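Local structure of ribokinase (Staphylococcus aureus, 3RY7) at residues I182-E187 / D254-A259; T188-E191 / K197-N200; K205-Y210 / V219-G224; Q226-A231 / D273-G278. The protein phosphorylates D-ribose at O-5 using ATP in a magnesium-dependent reaction, giving the ribose 5-phosphate used for nucleotides, histidine and tryptophan or in the pentose phosphate pathway. One frame throughout, in Å; residues are numbered along the deposited sequence. Where two conformers were deposited one is given.

Interaction 1: I182-E187 / D254-A259; sequences IIVPNE and DTFIGA
Val184 meets Ile257 and Phe256 where the central sheet of this PfkB-family ribokinase fold is covered by helix 252-263. The residue sits just past strand 182-183, and its CB is directed toward the helix. Val184 CB stays 4.7 Å from Ile257 CG1, beyond close contact; the touching is left to one branch. With CG1 anti to the backbone N (chi1 -176°), that methyl touches two helix side chains, those of Ile257 and Phe256. It lies 4.1 Å from CG1 of Ile257, and the two side chains pass one another, running opposite ways. CG2 takes no part in the contact.

All three residues are buried, but the shared surface is small and no hydrogen bond crosses it. Residues of the probable active site flank it in sequence: Asn186 N-caps helix 187-194 through its OD1, and Asp254, at the start of the helix segment, is very probably the proton acceptor. The ring of Phe256 lies close to Thr222 and Asn279, two residues likely to bind ATP. The contact thus lies in the buried core next to the probable ATP site. At the ring, Val184 CG1 approaches the edge near the ring plane, 4.4 Å from Phe256 CE2.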
loop_
_atom_site.group_PDB
_atom_site.type_symbol
_atom_site.label_atom_id
_atom_site.label_comp_id
_atom_site.label_asym_id
_atom_site.label_seq_id
_atom_site.Cartn_x
_atom_site.Cartn_y
_atom_site.Cartn_z
ATOM N N ILE A 182 16.170 -2.219 29.435
ATOM C CA ILE A 182 15.294 -3.078 28.644
ATOM C C ILE A 182 16.013 -3.476 27.377
ATOM O O ILE A 182 16.408 -2.609 26.593
ATOM C CB ILE A 182 14.016 -2.329 28.214
ATOM C CG1 ILE A 182 13.347 -1.638 29.397
ATOM C CG2 ILE A 182 13.037 -3.269 27.500
ATOM C CD1 ILE A 182 11.968 -1.041 29.028
ATOM N N ILE A 183 16.205 -4.773 27.172
ATOM C CA ILE A 183 16.815 -5.235 25.943
ATOM C C ILE A 183 15.787 -5.997 25.088
ATOM O O ILE A 183 14.983 -6.767 25.612
ATOM C CB ILE A 183 18.082 -6.053 26.226
ATOM C CG1 ILE A 183 18.927 -6.163 24.970
ATOM C CG2 ILE A 183 17.744 -7.429 26.818
ATOM C CD1 ILE A 183 20.324 -6.710 25.215
ATOM N N VAL A 184 15.806 -5.766 23.776
ATOM C CA VAL A 184 14.793 -6.322 22.866
ATOM C C VAL A 184 15.422 -6.952 21.624
ATOM O O VAL A 184 15.257 -6.441 20.521
ATOM C CB VAL A 184 13.836 -5.209 22.383
ATOM C CG1 VAL A 184 12.734 -5.767 21.516
ATOM C CG2 VAL A 184 13.260 -4.451 23.565
ATOM N N PRO A 185 16.160 -8.051 21.794
ATOM C CA PRO A 185 16.708 -8.741 20.625
ATOM C C PRO A 185 15.639 -9.575 19.905
ATOM O O PRO A 185 14.526 -9.740 20.412
ATOM C CB PRO A 185 17.768 -9.665 21.232
ATOM C CG PRO A 185 17.289 -9.910 22.622
ATOM C CD PRO A 185 16.620 -8.646 23.060
ATOM N N ASN A 186 15.967 -10.065 18.716
ATOM C CA ASN A 186 15.191 -11.131 18.120
ATOM C C ASN A 186 15.920 -12.408 18.532
ATOM O O ASN A 186 16.878 -12.342 19.321
ATOM C CB ASN A 186 15.127 -10.971 16.602
ATOM C CG ASN A 186 16.487 -11.056 15.956
ATOM O OD1 ASN A 186 17.436 -11.543 16.552
ATOM N ND2 ASN A 186 16.588 -10.588 14.722
ATOM N N GLU A 187 15.497 -13.558 18.008
ATOM C CA GLU A 187 16.089 -14.835 18.411
ATOM C C GLU A 187 17.557 -14.912 18.056
ATOM O O GLU A 187 18.366 -15.494 18.788
ATOM C CB GLU A 187 15.357 -15.997 17.744
ATOM C CG GLU A 187 13.919 -16.102 18.158
ATOM C CD GLU A 187 13.071 -16.797 17.118
ATOM O OE1 GLU A 187 13.418 -17.939 16.725
ATOM O OE2 GLU A 187 12.057 -16.189 16.699
ATOM N N ASP A 254 10.665 -2.656 13.832
ATOM C CA ASP A 254 10.913 -1.313 14.344
ATOM C C ASP A 254 9.623 -0.686 14.798
ATOM O O ASP A 254 9.601 0.066 15.772
ATOM C CB ASP A 254 11.585 -0.440 13.280
ATOM C CG ASP A 254 12.978 -0.921 12.941
ATOM O OD1 ASP A 254 13.679 -1.420 13.860
ATOM O OD2 ASP A 254 13.372 -0.799 11.759
ATOM N N THR A 255 8.545 -1.004 14.080
ATOM C CA THR A 255 7.209 -0.522 14.436
ATOM C C THR A 255 6.760 -1.126 15.780
ATOM O O THR A 255 6.102 -0.462 16.576
ATOM C CB THR A 255 6.171 -0.847 13.322
ATOM O OG1 THR A 255 6.558 -0.200 12.097
ATOM C CG2 THR A 255 4.761 -0.409 13.729
ATOM N N PHE A 256 7.128 -2.381 16.029
ATOM C CA PHE A 256 6.813 -3.018 17.312
ATOM C C PHE A 256 7.500 -2.265 18.459
ATOM O O PHE A 256 6.877 -1.944 19.470
ATOM C CB PHE A 256 7.249 -4.488 17.315
ATOM C CG PHE A 256 7.217 -5.121 18.685
ATOM C CD1 PHE A 256 6.005 -5.468 19.276
ATOM C CD2 PHE A 256 8.403 -5.354 19.393
ATOM C CE1 PHE A 256 5.975 -6.043 20.552
ATOM C CE2 PHE A 256 8.381 -5.922 20.665
ATOM C CZ PHE A 256 7.166 -6.270 21.245
ATOM N N ILE A 257 8.786 -1.968 18.278
ATOM C CA ILE A 257 9.566 -1.277 19.304
ATOM C C ILE A 257 9.053 0.129 19.566
ATOM O O ILE A 257 8.940 0.557 20.715
ATOM C CB ILE A 257 11.055 -1.237 18.935
ATOM C CG1 ILE A 257 11.647 -2.627 19.129
ATOM C CG2 ILE A 257 11.787 -0.232 19.798
ATOM C CD1 ILE A 257 12.749 -2.942 18.188
ATOM N N GLY A 258 8.704 0.838 18.498
ATOM C CA GLY A 258 8.261 2.209 18.642
ATOM C C GLY A 258 6.990 2.260 19.449
ATOM O O GLY A 258 6.834 3.084 20.361
ATOM N N ALA A 259 6.077 1.354 19.109
ATOM C CA ALA A 259 4.753 1.329 19.722
ATOM C C ALA A 259 4.844 0.796 21.155
ATOM O O ALA A 259 4.210 1.332 22.063
ATOM C CB ALA A 259 3.801 0.474 18.876
#

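Interaction 2: T188-E191 / K197-N200; sequences TEAE and KVTN
Lys197 and Glu191 run alongside each other in the same direction, where the chain turns back after helix 187-194. Lys197 comes first in the returning loop. Its CA sits 3.3 Å from CG of Glu191. Its CG is anti to the backbone N (chi1 165°) and the chain then bends at chi2. The aliphatic part thus runs alongside the carboxylate, with Lys197 CD 3.5 Å from Glu191 OE1. The ammonium group does not close a salt bridge: Lys197 NZ stays 4.5 Å from Glu191 OE2.

Val198 follows and makes the polar link. Its backbone N donates to Glu191 OE2 at 3.0 Å, and the N-H points almost straight at the oxygen (173°). The donor stands well above the carboxylate plane, 64° out of it. Besides this bond, Val198 CG2 packs on Ala190 CB at 4.0 Å, while the same side chain also touches Met204, Asn207 and Leu223.

Thr199 carries the loop onward, and its N is hydrogen-bonded to Ser203 OG. Asn200 then N-caps helix 201-213 with its side chain.

Glu191 was deposited in two conformers, and the contacts of its side chain described here belong to one of them. In that conformer the acid ties the helix to the loop through a backbone N-H, and the nearby lysine charge probably adds a modest attraction.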
loop_
_atom_site.group_PDB
_atom_site.type_symbol
_atom_site.label_atom_id
_atom_site.label_comp_id
_atom_site.label_asym_id
_atom_site.label_seq_id
_atom_site.Cartn_x
_atom_site.Cartn_y
_atom_site.Cartn_z
ATOM N N THR A 188 17.900 -14.332 16.917
ATOM C CA THR A 188 19.266 -14.410 16.434
ATOM C C THR A 188 20.178 -13.528 17.281
ATOM O O THR A 188 21.294 -13.922 17.626
ATOM C CB THR A 188 19.346 -14.002 14.954
ATOM O OG1 THR A 188 18.259 -14.609 14.237
ATOM C CG2 THR A 188 20.662 -14.447 14.358
ATOM N N GLU A 189 19.682 -12.342 17.626
ATOM C CA GLU A 189 20.428 -11.386 18.445
ATOM C C GLU A 189 20.601 -11.880 19.885
ATOM O O GLU A 189 21.664 -11.709 20.481
ATOM C CB GLU A 189 19.746 -10.011 18.407
ATOM C CG GLU A 189 19.928 -9.289 17.058
ATOM C CD GLU A 189 18.685 -8.539 16.577
ATOM O OE1 GLU A 189 17.752 -8.277 17.376
ATOM O OE2 GLU A 189 18.657 -8.198 15.372
ATOM N N ALA A 190 19.559 -12.501 20.432
ATOM C CA ALA A 190 19.628 -13.092 21.762
ATOM C C ALA A 190 20.777 -14.095 21.861
ATOM O O ALA A 190 21.602 -14.020 22.780
ATOM C CB ALA A 190 18.317 -13.751 22.110
ATOM N N GLU A 191 20.817 -15.014 20.933
ATOM C CA GLU A 191 21.826 -16.105 20.936
ATOM C C GLU A 191 23.251 -15.634 20.743
ATOM O O GLU A 191 24.152 -16.241 21.234
ATOM C CB GLU A 191 21.537 -17.129 19.840
ATOM C CG GLU A 191 20.097 -17.561 19.782
ATOM C CD GLU A 191 19.783 -18.403 18.556
ATOM O OE1 GLU A 191 20.744 -18.964 17.944
ATOM O OE2 GLU A 191 18.571 -18.495 18.221
ATOM N N LYS A 197 21.054 -20.637 22.114
ATOM C CA LYS A 197 20.057 -20.644 21.041
ATOM C C LYS A 197 18.620 -20.583 21.554
ATOM O O LYS A 197 18.305 -21.097 22.630
ATOM C CB LYS A 197 20.233 -21.852 20.110
ATOM C CG LYS A 197 19.019 -22.110 19.206
ATOM C CD LYS A 197 19.398 -22.219 17.738
ATOM C CE LYS A 197 18.151 -22.254 16.865
ATOM N NZ LYS A 197 18.462 -22.004 15.434
ATOM N N VAL A 198 17.757 -19.937 20.778
ATOM C CA VAL A 198 16.358 -19.823 21.134
ATOM C C VAL A 198 15.573 -20.886 20.381
ATOM O O VAL A 198 15.518 -20.869 19.151
ATOM C CB VAL A 198 15.806 -18.423 20.818
ATOM C CG1 VAL A 198 14.318 -18.335 21.166
ATOM C CG2 VAL A 198 16.599 -17.364 21.572
ATOM N N THR A 199 14.985 -21.814 21.134
ATOM C CA THR A 199 14.208 -22.922 20.580
ATOM C C THR A 199 12.908 -23.178 21.340
ATOM O O THR A 199 11.828 -22.796 20.882
ATOM C CB THR A 199 15.027 -24.231 20.569
ATOM O OG1 THR A 199 15.503 -24.526 21.890
ATOM C CG2 THR A 199 16.226 -24.092 19.648
ATOM N N ASN A 200 13.012 -23.820 22.505
ATOM C CA ASN A 200 11.843 -24.063 23.359
ATOM C C ASN A 200 11.759 -22.971 24.426
ATOM O O ASN A 200 12.701 -22.189 24.599
ATOM C CB ASN A 200 11.900 -25.447 24.016
ATOM C CG ASN A 200 13.200 -25.681 24.765
ATOM O OD1 ASN A 200 13.863 -24.732 25.186
ATOM N ND2 ASN A 200 13.573 -26.948 24.932
#

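Interaction 3: K205-Y210 / V219-G224; sequences KDNANY and VLITLG
Ile221 reaches Asn207, and Val219 reaches Ala208, so that alternate residues of strand 218-222 meet one side of helix 201-213. Ile221 has CG1 anti to the carbonyl carbon (chi1 -52°) and a fully extended end (chi2 179°). Its CB is directed toward the helix, and the extended chain puts CD1 3.7 Å from Asn207 CB. The contact is with the CB of the asparagine.

Val219 works differently, because it uses both methyls. With CG1 anti to the backbone N (chi1 -178°), that methyl lies 4.2 Å from Ala208 CA and 4.5 Å from Ala208 CB. CG2 faces the backbone instead, 4.1 Å from Ala208 O. The small side chain of Ala208 is consistent with the close approach here: the CA atoms of Ala208 and Val219 are 6.0 Å apart.

Leu220, between the two, packs on Phe256 and Phe260 of helix 252-263. Thr222, Leu223 and Gly224, at the far end of this segment, very probably bind ATP; Leu223 and Gly224 form a classic beta bulge against Gly227. Strand 218-222 runs parallel to its neighbour 182-183, with helices 187-194 and 201-213 between them in sequence. This is a beta-alpha-beta crossover of the ribokinase fold's alpha/beta sheet.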
loop_
_atom_site.group_PDB
_atom_site.type_symbol
_atom_site.label_atom_id
_atom_site.label_comp_id
_atom_site.label_asym_id
_atom_site.label_seq_id
_atom_site.Cartn_x
_atom_site.Cartn_y
_atom_site.Cartn_z
ATOM N N LYS A 205 13.827 -18.899 28.839
ATOM C CA LYS A 205 14.119 -18.705 30.232
ATOM C C LYS A 205 15.614 -18.594 30.426
ATOM O O LYS A 205 16.067 -17.758 31.137
ATOM C CB LYS A 205 13.645 -19.894 31.028
ATOM C CG LYS A 205 12.243 -19.853 31.473
ATOM C CD LYS A 205 11.886 -21.166 32.218
ATOM C CE LYS A 205 10.383 -21.467 32.240
ATOM N NZ LYS A 205 10.087 -22.891 32.544
ATOM N N ASP A 206 16.365 -19.471 29.800
ATOM C CA ASP A 206 17.822 -19.461 29.949
ATOM C C ASP A 206 18.445 -18.158 29.431
ATOM O O ASP A 206 19.375 -17.620 30.030
ATOM C CB ASP A 206 18.447 -20.662 29.231
ATOM C CG ASP A 206 18.036 -21.998 29.844
ATOM O OD1 ASP A 206 17.713 -22.031 31.057
ATOM O OD2 ASP A 206 18.038 -23.012 29.108
ATOM N N ASN A 207 17.936 -17.674 28.301
ATOM C CA ASN A 207 18.338 -16.378 27.743
ATOM C C ASN A 207 18.021 -15.228 28.691
ATOM O O ASN A 207 18.918 -14.488 29.103
ATOM C CB ASN A 207 17.680 -16.154 26.366
ATOM C CG ASN A 207 18.551 -16.636 25.231
ATOM O OD1 ASN A 207 18.469 -17.791 24.802
ATOM N ND2 ASN A 207 19.423 -15.765 24.763
ATOM N N ALA A 208 16.751 -15.104 29.062
ATOM C CA ALA A 208 16.352 -14.111 30.049
ATOM C C ALA A 208 17.292 -14.113 31.260
ATOM O O ALA A 208 17.748 -13.063 31.706
ATOM C CB ALA A 208 14.924 -14.343 30.484
ATOM N N ASN A 209 17.587 -15.300 31.781
ATOM C CA ASN A 209 18.388 -15.417 32.995
ATOM C C ASN A 209 19.793 -14.892 32.796
ATOM O O ASN A 209 20.390 -14.301 33.707
ATOM C CB ASN A 209 18.413 -16.862 33.503
ATOM C CG ASN A 209 17.186 -17.199 34.336
ATOM O OD1 ASN A 209 16.633 -16.335 35.018
ATOM N ND2 ASN A 209 16.759 -18.458 34.288
ATOM N N TYR A 210 20.323 -15.105 31.599
ATOM C CA TYR A 210 21.596 -14.513 31.250
ATOM C C TYR A 210 21.505 -12.995 31.351
ATOM O O TYR A 210 22.320 -12.371 32.036
ATOM C CB TYR A 210 22.050 -14.903 29.848
ATOM C CG TYR A 210 23.213 -14.045 29.434
ATOM C CD1 TYR A 210 23.033 -12.969 28.573
ATOM C CD2 TYR A 210 24.485 -14.263 29.961
ATOM C CE1 TYR A 210 24.090 -12.162 28.211
ATOM C CE2 TYR A 210 25.555 -13.454 29.611
ATOM C CZ TYR A 210 25.352 -12.405 28.732
ATOM O OH TYR A 210 26.401 -11.589 28.372
ATOM N N VAL A 219 13.645 -8.075 29.828
ATOM C CA VAL A 219 14.086 -8.775 28.637
ATOM C C VAL A 219 12.885 -9.113 27.771
ATOM O O VAL A 219 11.903 -9.660 28.271
ATOM C CB VAL A 219 14.815 -10.076 29.009
ATOM C CG1 VAL A 219 15.311 -10.789 27.761
ATOM C CG2 VAL A 219 15.979 -9.772 29.950
ATOM N N LEU A 220 12.951 -8.749 26.489
ATOM C CA LEU A 220 11.999 -9.233 25.481
ATOM C C LEU A 220 12.773 -9.933 24.390
ATOM O O LEU A 220 13.813 -9.441 23.940
ATOM C CB LEU A 220 11.219 -8.106 24.815
ATOM C CG LEU A 220 10.115 -7.391 25.566
ATOM C CD1 LEU A 220 10.660 -6.754 26.846
ATOM C CD2 LEU A 220 9.500 -6.352 24.635
ATOM N N ILE A 221 12.269 -11.075 23.954
ATOM C CA ILE A 221 12.815 -11.706 22.779
ATOM C C ILE A 221 11.707 -11.773 21.742
ATOM O O ILE A 221 10.689 -12.437 21.950
ATOM C CB ILE A 221 13.347 -13.104 23.073
ATOM C CG1 ILE A 221 14.311 -13.059 24.268
ATOM C CG2 ILE A 221 14.018 -13.693 21.833
ATOM C CD1 ILE A 221 14.886 -14.413 24.651
ATOM N N THR A 222 11.890 -11.052 20.646
ATOM C CA THR A 222 10.929 -11.091 19.557
ATOM C C THR A 222 11.112 -12.407 18.797
ATOM O O THR A 222 12.245 -12.830 18.522
ATOM C CB THR A 222 11.085 -9.874 18.633
ATOM O OG1 THR A 222 12.455 -9.741 18.228
ATOM C CG2 THR A 222 10.625 -8.616 19.351
ATOM N N LEU A 223 9.999 -13.071 18.501
ATOM C CA LEU A 223 10.050 -14.433 17.970
ATOM C C LEU A 223 9.440 -14.535 16.567
ATOM O O LEU A 223 9.236 -15.639 16.043
ATOM C CB LEU A 223 9.343 -15.397 18.925
ATOM C CG LEU A 223 9.812 -15.341 20.384
ATOM C CD1 LEU A 223 8.823 -16.040 21.301
ATOM C CD2 LEU A 223 11.199 -15.934 20.528
ATOM N N GLY A 224 9.158 -13.380 15.964
ATOM C CA GLY A 224 8.566 -13.337 14.640
ATOM C C GLY A 224 7.127 -13.827 14.649
ATOM O O GLY A 224 6.283 -13.287 15.377
#

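Interaction 4: Q226-A231 / D273-G278; sequences QGTYFA and DAIDFG
Ile275 takes chi1 -69° and chi2 -179°, which sends its CG1 branch straight out to a far tip at CD1 and leaves CG2 anti to the backbone N. The side chain is thereby forked between Phe230 and Thr228. Phe230 has its own part in this. Its CG sits in the crowded position, flanked by both the backbone N and the carbonyl carbon (chi1 86°), and this places the ring beside the isoleucine tip. The contact belongs to the alpha/beta layering of the ribokinase fold: helix 271-283 lies against strand 228-231 of the large sheet, close to its edge strand 236-239.

The CD1 methyl of Ile275 meets the start of the phenylalanine side chain. It is 3.7 Å from Phe230 CB and 3.6 Å from Phe230 CD1, approaching the ring obliquely. The CG2 branch of Ile275 goes to the threonine, 3.9 Å from Thr228 CB and 4.1 Å from Thr228 CG2. Both pairs of side chains cross at a slant, and all three residues are buried. No hydrogen bond joins the two segments.

Tyr229, between the two strand residues, has its CB directed away from this helix and packs on helix 201-213. Ile275 also touches Leu220 and Phe260, so it joins strand 218-222 and helix 252-263 to the same apolar cluster. Gln226 and Gly227, just before the strand, very probably belong to the ATP site, as does Asn279 just after the helix segment. Thr228 links to it: its OG1 is hydrogen-bonded to Asn279 ND2, while the same oxygen lies 4.0 Å from Ile275 CG2.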
loop_
_atom_site.group_PDB
_atom_site.type_symbol
_atom_site.label_atom_id
_atom_site.label_comp_id
_atom_site.label_asym_id
_atom_site.label_seq_id
_atom_site.Cartn_x
_atom_site.Cartn_y
_atom_site.Cartn_z
ATOM N N GLN A 226 6.130 -16.538 15.821
ATOM C CA GLN A 226 5.960 -17.156 17.140
ATOM C C GLN A 226 5.606 -16.160 18.254
ATOM O O GLN A 226 5.369 -16.561 19.393
ATOM C CB GLN A 226 7.208 -17.961 17.522
ATOM C CG GLN A 226 7.294 -19.344 16.879
ATOM C CD GLN A 226 7.088 -19.312 15.367
ATOM O OE1 GLN A 226 8.033 -18.927 14.641
ATOM N NE2 GLN A 226 5.980 -19.678 14.901
ATOM N N GLY A 227 5.566 -14.873 17.918
ATOM C CA GLY A 227 5.163 -13.841 18.857
ATOM C C GLY A 227 6.323 -13.187 19.599
ATOM O O GLY A 227 7.366 -12.883 19.010
ATOM N N THR A 228 6.126 -12.972 20.898
ATOM C CA THR A 228 7.103 -12.292 21.746
ATOM C C THR A 228 7.187 -12.932 23.129
ATOM O O THR A 228 6.165 -13.181 23.759
ATOM C CB THR A 228 6.720 -10.814 21.986
ATOM O OG1 THR A 228 6.205 -10.234 20.782
ATOM C CG2 THR A 228 7.941 -10.023 22.458
ATOM N N TYR A 229 8.410 -13.176 23.596
ATOM C CA TYR A 229 8.660 -13.601 24.970
ATOM C C TYR A 229 9.194 -12.441 25.818
ATOM O O TYR A 229 9.993 -11.623 25.348
ATOM C CB TYR A 229 9.658 -14.764 24.984
ATOM C CG TYR A 229 10.091 -15.240 26.365
ATOM C CD1 TYR A 229 11.371 -14.971 26.838
ATOM C CD2 TYR A 229 9.227 -15.961 27.187
ATOM C CE1 TYR A 229 11.787 -15.400 28.092
ATOM C CE2 TYR A 229 9.632 -16.399 28.444
ATOM C CZ TYR A 229 10.919 -16.110 28.890
ATOM O OH TYR A 229 11.351 -16.524 30.127
ATOM N N PHE A 230 8.748 -12.358 27.065
ATOM C CA PHE A 230 9.367 -11.423 27.989
ATOM C C PHE A 230 9.623 -11.995 29.386
ATOM O O PHE A 230 9.030 -12.997 29.795
ATOM C CB PHE A 230 8.615 -10.090 28.030
ATOM C CG PHE A 230 7.463 -10.054 28.981
ATOM C CD1 PHE A 230 6.203 -10.439 28.572
ATOM C CD2 PHE A 230 7.636 -9.605 30.278
ATOM C CE1 PHE A 230 5.128 -10.389 29.434
ATOM C CE2 PHE A 230 6.565 -9.552 31.158
ATOM C CZ PHE A 230 5.306 -9.947 30.734
ATOM N N ALA A 231 10.544 -11.360 30.095
ATOM C CA ALA A 231 10.892 -11.740 31.459
ATOM C C ALA A 231 11.421 -10.553 32.271
ATOM O O ALA A 231 12.113 -9.664 31.744
ATOM C CB ALA A 231 11.921 -12.860 31.443
ATOM N N ASP A 273 0.514 -5.660 28.272
ATOM C CA ASP A 273 -0.353 -4.751 27.523
ATOM C C ASP A 273 0.433 -3.965 26.462
ATOM O O ASP A 273 -0.003 -3.835 25.306
ATOM C CB ASP A 273 -1.058 -3.789 28.485
ATOM C CG ASP A 273 -1.639 -2.570 27.781
ATOM O OD1 ASP A 273 -1.347 -1.449 28.249
ATOM O OD2 ASP A 273 -2.372 -2.721 26.767
ATOM N N ALA A 274 1.590 -3.442 26.862
ATOM C CA ALA A 274 2.451 -2.709 25.946
ATOM C C ALA A 274 2.943 -3.617 24.821
ATOM O O ALA A 274 3.025 -3.202 23.672
ATOM C CB ALA A 274 3.643 -2.072 26.706
ATOM N N ILE A 275 3.263 -4.861 25.147
ATOM C CA ILE A 275 3.704 -5.810 24.132
ATOM C C ILE A 275 2.577 -6.175 23.152
ATOM O O ILE A 275 2.818 -6.407 21.956
ATOM C CB ILE A 275 4.300 -7.071 24.777
ATOM C CG1 ILE A 275 5.635 -6.714 25.454
ATOM C CG2 ILE A 275 4.475 -8.177 23.740
ATOM C CD1 ILE A 275 6.329 -7.886 26.100
ATOM N N ASP A 276 1.349 -6.202 23.672
ATOM C CA ASP A 276 0.161 -6.447 22.864
ATOM C C ASP A 276 -0.040 -5.320 21.854
ATOM O O ASP A 276 -0.172 -5.554 20.648
ATOM C CB ASP A 276 -1.075 -6.553 23.757
ATOM C CG ASP A 276 -2.344 -6.774 22.955
ATOM O OD1 ASP A 276 -3.212 -5.868 22.915
ATOM O OD2 ASP A 276 -2.447 -7.854 22.344
ATOM N N PHE A 277 -0.073 -4.097 22.372
ATOM C CA PHE A 277 -0.164 -2.895 21.556
ATOM C C PHE A 277 0.942 -2.812 20.500
ATOM O O PHE A 277 0.690 -2.407 19.365
ATOM C CB PHE A 277 -0.102 -1.673 22.452
ATOM C CG PHE A 277 -0.246 -0.370 21.719
ATOM C CD1 PHE A 277 -1.502 0.199 21.527
ATOM C CD2 PHE A 277 0.872 0.309 21.249
ATOM C CE1 PHE A 277 -1.647 1.416 20.864
ATOM C CE2 PHE A 277 0.739 1.525 20.587
ATOM C CZ PHE A 277 -0.526 2.080 20.398
ATOM N N GLY A 278 2.162 -3.188 20.879
ATOM C CA GLY A 278 3.278 -3.202 19.950
ATOM C C GLY A 278 3.050 -4.204 18.833
ATOM O O GLY A 278 3.367 -3.948 17.669
#

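Overall arrangement
From the N terminus, strand 182-183 opens the widest loop, which interaction 1 closes at helix 252-263. Interactions 2 and 3 both fall within that loop, one after the other. Interaction 2 closes the short turn after helix 187-194. Interaction 3 then closes the short connection from helix 201-213 to strand 218-222, the sheet neighbour of 182-183. Interaction 4 starts on the next strand, 228-231, and ends on helix 271-283, so it crosses interaction 1. Phe256 packs against Gly278 and joins these two helices. Interactions 3 and 4 meet through strand pairing, Ile221 N to Tyr229 O. Interactions 2 and 4 do not touch.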